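Local coordinates for five-membered-cyclitol-phosphate synthase (Streptomyces citricolor, PDB 6K96), which belongs to the myo-inositol-1-phosphate synthase family and binds nicotinamide-adenine-dinucleotide together with a sodium ion, at residues Lys263-Ala268 with Lys289-Ser294. Numbering follows the deposited sequence.
Sequences KDHKVA and KVQDSS. With NA (sodium ion), chain H; NAD (nicotinamide-adenine-dinucleotide), chain G.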
# COMPACT_ATOMS: atom_id res chain seq x y z
N LYS B 263 14.80 11.46 8.33
CA LYS B 263 15.04 12.85 8.83
C LYS B 263 13.73 13.46 9.35
O LYS B 263 13.03 12.81 10.13
CB LYS B 263 15.69 13.67 7.70
CG LYS B 263 17.15 13.33 7.47
CD LYS B 263 17.64 13.34 6.02
CE LYS B 263 19.15 13.39 5.87
NZ LYS B 263 19.71 14.73 6.24
N ASP B 264 13.36 14.66 8.89
CA ASP B 264 12.11 15.36 9.30
C ASP B 264 10.87 14.81 8.59
O ASP B 264 9.81 15.31 8.93
CB ASP B 264 12.18 16.87 9.10
CG ASP B 264 10.97 17.63 9.60
OD1 ASP B 264 10.73 17.71 10.86
OD2 ASP B 264 10.25 18.14 8.74
N HIS B 265 10.97 13.76 7.78
CA HIS B 265 9.78 13.09 7.22
C HIS B 265 9.06 12.26 8.27
O HIS B 265 9.72 11.69 9.08
CB HIS B 265 10.10 12.14 6.07
CG HIS B 265 10.27 12.83 4.78
ND1 HIS B 265 11.38 12.64 4.02
CD2 HIS B 265 9.49 13.72 4.14
CE1 HIS B 265 11.29 13.37 2.91
NE2 HIS B 265 10.14 14.07 2.96
N LYS B 266 7.75 12.15 8.21
CA LYS B 266 7.03 11.23 9.11
C LYS B 266 6.17 10.34 8.21
O LYS B 266 5.50 10.89 7.36
CB LYS B 266 6.25 12.02 10.16
CG LYS B 266 5.06 11.26 10.75
CD LYS B 266 4.53 11.84 12.05
CE LYS B 266 5.29 11.28 13.22
NZ LYS B 266 4.55 11.60 14.47
N VAL B 267 6.13 9.04 8.47
CA VAL B 267 5.34 8.04 7.73
C VAL B 267 4.33 7.46 8.68
O VAL B 267 4.71 7.22 9.76
CB VAL B 267 6.21 6.94 7.15
CG1 VAL B 267 5.33 5.82 6.64
CG2 VAL B 267 7.12 7.45 6.05
N ALA B 268 3.11 7.24 8.25
CA ALA B 268 2.02 6.61 9.00
C ALA B 268 1.51 5.44 8.18
O ALA B 268 1.60 5.51 7.03
CB ALA B 268 0.95 7.61 9.16
N LYS B 289 2.67 9.96 3.87
CA LYS B 289 4.02 10.56 4.04
C LYS B 289 3.82 12.06 4.14
O LYS B 289 3.03 12.52 3.35
CB LYS B 289 4.97 10.15 2.92
CG LYS B 289 6.44 10.34 3.27
CD LYS B 289 7.38 9.75 2.25
CE LYS B 289 8.66 9.20 2.86
NZ LYS B 289 9.84 10.07 2.61
N VAL B 290 4.47 12.76 5.09
CA VAL B 290 4.46 14.24 5.21
C VAL B 290 5.84 14.76 5.64
O VAL B 290 6.66 13.96 6.14
CB VAL B 290 3.38 14.65 6.21
CG1 VAL B 290 2.02 14.17 5.77
CG2 VAL B 290 3.68 14.17 7.62
N GLN B 291 6.11 16.04 5.42
CA GLN B 291 7.29 16.75 6.00
C GLN B 291 6.88 17.19 7.40
O GLN B 291 6.26 18.24 7.49
CB GLN B 291 7.64 18.11 5.38
CG GLN B 291 8.82 18.18 4.46
CD GLN B 291 10.11 17.44 4.74
OE1 GLN B 291 10.76 17.10 3.78
NE2 GLN B 291 10.52 17.21 5.98
N ASP B 292 7.18 16.39 8.42
CA ASP B 292 6.58 16.54 9.79
C ASP B 292 6.62 18.03 10.20
O ASP B 292 5.58 18.55 10.60
CB ASP B 292 7.24 15.60 10.80
CG ASP B 292 6.47 15.47 12.10
OD1 ASP B 292 5.24 15.49 12.01
OD2 ASP B 292 7.12 15.45 13.22
N SER B 293 7.72 18.73 10.01
CA SER B 293 7.84 20.13 10.50
C SER B 293 7.13 21.15 9.59
O SER B 293 6.97 22.34 10.05
CB SER B 293 9.26 20.47 10.71
OG SER B 293 9.76 19.80 11.85
N SER B 294 6.72 20.77 8.39
CA SER B 294 5.76 21.58 7.58
C SER B 294 4.40 21.43 8.25
O SER B 294 3.64 22.42 8.24
CB SER B 294 5.71 21.17 6.09
OG SER B 294 6.86 21.63 5.37
NA NA H . 8.83 19.18 14.12
PA NAD G . 13.27 20.25 17.60
O1A NAD G . 13.77 19.13 18.43
O2A NAD G . 13.70 20.23 16.16
O5B NAD G . 13.49 21.68 18.22
C5B NAD G . 13.82 21.69 19.63
C4B NAD G . 14.81 22.80 19.89
O4B NAD G . 14.79 23.25 21.28
C3B NAD G . 16.25 22.38 19.62
O3B NAD G . 16.90 23.44 18.92
C2B NAD G . 16.82 22.25 21.03
O2B NAD G . 18.21 22.28 20.86
C1B NAD G . 16.14 23.47 21.66
N9A NAD G . 16.18 23.60 23.10
C8A NAD G . 16.24 22.54 23.97
N7A NAD G . 16.17 22.90 25.23
C5A NAD G . 16.01 24.28 25.20
C6A NAD G . 15.87 25.24 26.23
N6A NAD G . 15.84 24.90 27.51
N1A NAD G . 15.69 26.54 25.87
C2A NAD G . 15.73 26.83 24.56
N3A NAD G . 15.88 26.02 23.51
C4A NAD G . 16.01 24.74 23.89
O3 NAD G . 11.68 20.19 17.63
PN NAD G . 10.62 20.59 16.50
O1N NAD G . 10.92 21.98 16.08
O2N NAD G . 10.62 19.42 15.58
O5D NAD G . 9.26 20.61 17.37
C5D NAD G . 9.18 21.56 18.51
C4D NAD G . 8.03 21.19 19.40
O4D NAD G . 6.77 21.31 18.71
C3D NAD G . 8.12 19.75 19.91
O3D NAD G . 7.65 19.74 21.24
C2D NAD G . 7.05 19.03 19.08
O2D NAD G . 6.42 17.92 19.68
C1D NAD G . 6.00 20.13 18.95
N1N NAD G . 5.04 19.78 17.85
C2N NAD G . 5.57 19.42 16.57
C3N NAD G . 4.75 18.91 15.57
C7N NAD G . 5.37 18.59 14.23
O7N NAD G . 6.53 18.89 14.01
N7N NAD G . 4.62 17.96 13.32
C4N NAD G . 3.40 18.73 15.88
C5N NAD G . 2.88 19.25 17.06
C6N NAD G . 3.72 19.69 18.06
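At the nicotinamide-adenine-dinucleotide (NAD) end of a beta hairpin, where strand 281-291 gives way to the helix that follows, Asp264 on the approach to strand 265-275 grips the residues after the strand. Its CG lies anti to the backbone N (chi1 -176°), which sends the carboxylate across to the other segment. OD2 takes two hydrogen bonds there: Ser293 N arrives on the syn side at 2.9 Å, and Gln291 NE2 on the anti side, with the amide of Gln291 almost coplanar with the carboxylate. OD1 accepts from Ser293 OG, 31° out of the carboxylate plane, and from Asn219 ND2. The backbone adds Asp292 N to Asp264 O at 2.9 Å. Held this way, Ser293 presents OG to the sodium ion at 2.5 Å, alongside Asn15 OD1 and the NAD atoms O2N and O7N. Asp264 is thus a second-shell residue that probably helps to position this sodium ligand. Next door, the carboxamide N7N of NAD donates to Asp292 O at 2.9 Å and, weakly, to Asp292 OD1.

Farther along the hairpin, Lys266 and Val290 form a hydrogen-bonded antiparallel pair, Lys266 N to Val290 O at 3.0 Å and Val290 N to Lys266 O at 3.1 Å. On the sheet face carrying His265, Gln291, Val267 and Lys289, the Lys289 chain bends at chi3 and chi4, placing NZ over one face of the His265 ring, offset toward the rim, while Val290 O lies at the ring edge. CE of Lys289 packs on Val267 CG2 at 4.0 Å. This is a strand-to-helix junction serving a dinucleotide pocket, Asp292 and Ser293 supplying contacts to the nicotinamide end and sodium.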